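Local coordinates for putative branched-chain amino acid transport system substrate-binding protein (Rhodopseudomonas palustris, PDB 4FB4) that binds caffeic acid and is probably the periplasmic substrate-binding component of an ABC-type transporter, at residues Ile141-Ser146 against Glu170-Pro175. Sequence-based numbering, arbitrary orientation.
Sequences IGYSDS and ERFARP. With DHC (caffeic acid), chain B.
Arg174 reaches across Tyr143 to the carboxylate of bound caffeic acid. Its extended chain (chi2 176°) carries the guanidinium past the Tyr143 ring to the ligand. CB leads to CG. Arg174 CG sits over the centre of the Tyr143 ring, a CH-pi contact 3.8 Å from the centroid. CD passes beside Asp145 OD2. Arg174 NE donates to Asp145 OD2 at 2.7 Å in a salt bridge, and NH1 adds a weak bond to the same oxygen. Tyr143 CE2 lies over one face of the Arg174 guanidinium, near its rim, with the two planes 38° apart. At the tip, Arg174 NH1 and NH2 donate hydrogen bonds to caffeic acid O1 (2.9 Å) and O2 (2.8 Å). Tyr143 OH is held by Ser199, which also binds the ligand.

Behind this site, strands 137-143 and 165-172 pair in parallel within a beta-alpha-beta unit. Phe172 N donates to Gly142 O, and Ser144 N to Phe172 O. Arg171 NH1 meets Tyr143 O in the carbonyl plane and also pairs with Asp149. A leucine in place of Arg174 would probably leave Asp145 and the ligand carboxylate without their shared cation. One guanidinium thus serves two carboxylates, and Asp145, as second shell, probably fixes its rotation for ligand binding.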
ATOM      1  N   ILE A 141      -2.368   0.809 -18.978  1.00 22.52           N
ATOM      2  CA  ILE A 141      -2.959   2.135 -18.759  1.00 22.67           C
ATOM      3  C   ILE A 141      -2.719   2.465 -17.288  1.00 21.91           C
ATOM      4  O   ILE A 141      -3.052   1.684 -16.391  1.00 20.92           O
ATOM      5  CB  ILE A 141      -4.452   2.253 -19.190  1.00 23.03           C
ATOM      6  CG1 ILE A 141      -4.988   3.640 -18.809  1.00 23.00           C
ATOM      7  CG2 ILE A 141      -5.330   1.185 -18.533  1.00 22.56           C
ATOM      8  CD1 ILE A 141      -6.160   4.125 -19.621  1.00 23.70           C
ATOM      9  N   GLY A 142      -2.105   3.617 -17.021  1.00 21.84           N
ATOM     10  CA  GLY A 142      -1.778   3.954 -15.643  1.00 20.52           C
ATOM     11  C   GLY A 142      -1.581   5.424 -15.425  1.00 21.04           C
ATOM     12  O   GLY A 142      -1.527   6.198 -16.376  1.00 21.73           O
ATOM     13  N   TYR A 143      -1.427   5.799 -14.177  1.00 20.16           N
ATOM     14  CA  TYR A 143      -1.239   7.191 -13.856  1.00 21.40           C
ATOM     15  C   TYR A 143       0.014   7.763 -14.525  1.00 23.10           C
ATOM     16  O   TYR A 143       1.029   7.072 -14.633  1.00 23.24           O
ATOM     17  CB  TYR A 143      -1.058   7.396 -12.378  1.00 20.01           C
ATOM     18  CG  TYR A 143      -2.195   7.021 -11.463  1.00 19.24           C
ATOM     19  CD1 TYR A 143      -3.517   7.207 -11.834  1.00 20.20           C
ATOM     20  CD2 TYR A 143      -1.943   6.534 -10.187  1.00 18.31           C
ATOM     21  CE1 TYR A 143      -4.559   6.880 -10.958  1.00 19.60           C
ATOM     22  CE2 TYR A 143      -2.972   6.198  -9.319  1.00 17.90           C
ATOM     23  CZ  TYR A 143      -4.294   6.403  -9.707  1.00 18.31           C
ATOM     24  OH  TYR A 143      -5.360   6.079  -8.862  1.00 18.38           O
ATOM     25  N   SER A 144      -0.060   9.044 -14.876  1.00 24.13           N
ATOM     26  CA  SER A 144       1.101   9.822 -15.341  1.00 26.18           C
ATOM     27  C   SER A 144       1.871  10.359 -14.133  1.00 26.45           C
ATOM     28  O   SER A 144       2.073  11.576 -14.001  1.00 27.40           O
ATOM     29  CB  SER A 144       0.622  10.988 -16.229  1.00 27.12           C
ATOM     30  OG  SER A 144      -0.514  11.651 -15.635  1.00 27.08           O
ATOM     31  N   ASP A 145       2.259   9.476 -13.219  1.00 25.72           N
ATOM     32  CA  ASP A 145       3.088   9.882 -12.064  1.00 25.94           C
ATOM     33  C   ASP A 145       3.929   8.704 -11.588  1.00 24.42           C
ATOM     34  O   ASP A 145       3.990   7.693 -12.290  1.00 25.26           O
ATOM     35  CB  ASP A 145       2.244  10.483 -10.927  1.00 26.81           C
ATOM     36  CG  ASP A 145       1.306   9.478 -10.268  1.00 27.98           C
ATOM     37  OD1 ASP A 145       1.581   8.254 -10.283  1.00 28.26           O
ATOM     38  OD2 ASP A 145       0.271   9.948  -9.749  1.00 31.31           O
ATOM     39  N   SER A 146       4.559   8.837 -10.415  1.00 23.98           N
ATOM     40  CA  SER A 146       5.561   7.864  -9.946  1.00 25.23           C
ATOM     41  C   SER A 146       4.947   6.465  -9.713  1.00 23.24           C
ATOM     42  O   SER A 146       5.578   5.452 -10.003  1.00 24.65           O
ATOM     43  CB  SER A 146       6.237   8.390  -8.671  1.00 28.04           C
ATOM     44  OG  SER A 146       5.272   8.969  -7.749  1.00 33.36           O
ATOM     45  N   GLU A 170      -0.597   3.694 -22.268  1.00 31.68           N
ATOM     46  CA  GLU A 170      -1.357   4.914 -22.160  1.00 32.32           C
ATOM     47  C   GLU A 170      -1.305   5.403 -20.713  1.00 29.41           C
ATOM     48  O   GLU A 170      -1.131   4.613 -19.798  1.00 28.35           O
ATOM     49  CB  GLU A 170      -2.804   4.679 -22.623  1.00 33.62           C
ATOM     50  CG  GLU A 170      -2.977   4.307 -24.113  1.00 36.63           C
ATOM     51  CD  GLU A 170      -2.513   5.403 -25.096  1.00 39.10           C
ATOM     52  OE1 GLU A 170      -2.682   6.614 -24.787  1.00 40.48           O
ATOM     53  OE2 GLU A 170      -2.001   5.070 -26.197  1.00 40.28           O
ATOM     54  N   ARG A 171      -1.398   6.711 -20.505  1.00 28.79           N
ATOM     55  CA  ARG A 171      -1.449   7.273 -19.184  1.00 27.16           C
ATOM     56  C   ARG A 171      -2.649   8.196 -18.998  1.00 26.88           C
ATOM     57  O   ARG A 171      -3.238   8.675 -19.974  1.00 27.35           O
ATOM     58  CB  ARG A 171      -0.155   8.028 -18.860  1.00 28.72           C
ATOM     59  CG  ARG A 171       1.118   7.196 -19.050  1.00 29.34           C
ATOM     60  CD  ARG A 171       1.308   6.113 -17.979  1.00 29.01           C
ATOM     61  NE  ARG A 171       2.676   5.590 -18.096  1.00 29.33           N
ATOM     62  CZ  ARG A 171       3.654   5.752 -17.206  1.00 28.73           C
ATOM     63  NH1 ARG A 171       3.461   6.363 -16.030  1.00 27.79           N
ATOM     64  NH2 ARG A 171       4.842   5.261 -17.484  1.00 29.14           N
ATOM     65  N   PHE A 172      -3.031   8.385 -17.740  1.00 24.99           N
ATOM     66  CA  PHE A 172      -4.028   9.390 -17.367  1.00 25.09           C
ATOM     67  C   PHE A 172      -3.676  10.028 -16.034  1.00 24.62           C
ATOM     68  O   PHE A 172      -2.842   9.512 -15.283  1.00 22.59           O
ATOM     69  CB  PHE A 172      -5.435   8.791 -17.371  1.00 24.59           C
ATOM     70  CG  PHE A 172      -5.703   7.777 -16.288  1.00 23.43           C
ATOM     71  CD1 PHE A 172      -5.133   6.524 -16.321  1.00 23.02           C
ATOM     72  CD2 PHE A 172      -6.599   8.062 -15.265  1.00 24.11           C
ATOM     73  CE1 PHE A 172      -5.401   5.594 -15.345  1.00 21.99           C
ATOM     74  CE2 PHE A 172      -6.885   7.130 -14.290  1.00 22.56           C
ATOM     75  CZ  PHE A 172      -6.270   5.887 -14.325  1.00 22.16           C
ATOM     76  N   ALA A 173      -4.317  11.160 -15.754  1.00 26.58           N
ATOM     77  CA  ALA A 173      -4.081  11.884 -14.517  1.00 27.36           C
ATOM     78  C   ALA A 173      -5.114  11.458 -13.478  1.00 27.64           C
ATOM     79  O   ALA A 173      -6.264  11.179 -13.808  1.00 27.69           O
ATOM     80  CB  ALA A 173      -4.098  13.396 -14.735  1.00 28.33           C
ATOM     81  N   ARG A 174      -4.688  11.410 -12.221  1.00 27.04           N
ATOM     82  CA  ARG A 174      -5.555  10.932 -11.160  1.00 26.67           C
ATOM     83  C   ARG A 174      -6.930  11.538 -11.188  1.00 28.15           C
ATOM     84  O   ARG A 174      -7.892  10.800 -11.019  1.00 30.76           O
ATOM     85  CB  ARG A 174      -4.942  11.181  -9.788  1.00 25.76           C
ATOM     86  CG  ARG A 174      -3.754  10.301  -9.518  1.00 23.77           C
ATOM     87  CD  ARG A 174      -3.098  10.605  -8.197  1.00 22.07           C
ATOM     88  NE  ARG A 174      -1.848   9.837  -8.118  1.00 20.51           N
ATOM     89  CZ  ARG A 174      -1.690   8.704  -7.441  1.00 18.89           C
ATOM     90  NH1 ARG A 174      -0.527   8.094  -7.476  1.00 19.02           N
ATOM     91  NH2 ARG A 174      -2.658   8.217  -6.679  1.00 17.72           N
ATOM     92  N   PRO A 175      -7.037  12.876 -11.402  1.00 28.87           N
ATOM     93  CA  PRO A 175      -8.354  13.545 -11.347  1.00 29.88           C
ATOM     94  C   PRO A 175      -9.241  13.375 -12.574  1.00 30.39           C
ATOM     95  O   PRO A 175     -10.384  13.788 -12.544  1.00 32.13           O
ATOM     96  CB  PRO A 175      -7.994  15.034 -11.188  1.00 31.36           C
ATOM     97  CG  PRO A 175      -6.513  15.086 -10.882  1.00 30.83           C
ATOM     98  CD  PRO A 175      -5.938  13.861 -11.540  1.00 29.86           C
TER
HETATM   99  C1  DHC B 401      -0.945   5.305  -5.393  1.00 18.86           C
HETATM  100  O1  DHC B 401      -0.030   6.131  -5.465  1.00 18.01           O
HETATM  101  C2  DHC B 401      -0.755   3.928  -4.872  1.00 19.78           C
HETATM  102  C3  DHC B 401      -1.544   3.582  -3.879  1.00 18.69           C
HETATM  103  C1' DHC B 401      -1.403   2.261  -3.128  1.00 18.20           C
HETATM  104  C2' DHC B 401      -1.721   2.249  -1.784  1.00 17.62           C
HETATM  105  C3' DHC B 401      -1.590   1.103  -1.032  1.00 18.82           C
HETATM  106  C4' DHC B 401      -1.110  -0.148  -1.618  1.00 19.30           C
HETATM  107  C5' DHC B 401      -0.762  -0.128  -2.969  1.00 18.31           C
HETATM  108  C6' DHC B 401      -0.910   1.087  -3.685  1.00 17.72           C
HETATM  109  O4' DHC B 401      -1.020  -1.254  -0.824  1.00 22.67           O
HETATM  110  O3' DHC B 401      -1.958   1.153   0.276  1.00 23.27           O
HETATM  111  O2  DHC B 401      -2.125   5.632  -5.659  1.00 20.75           O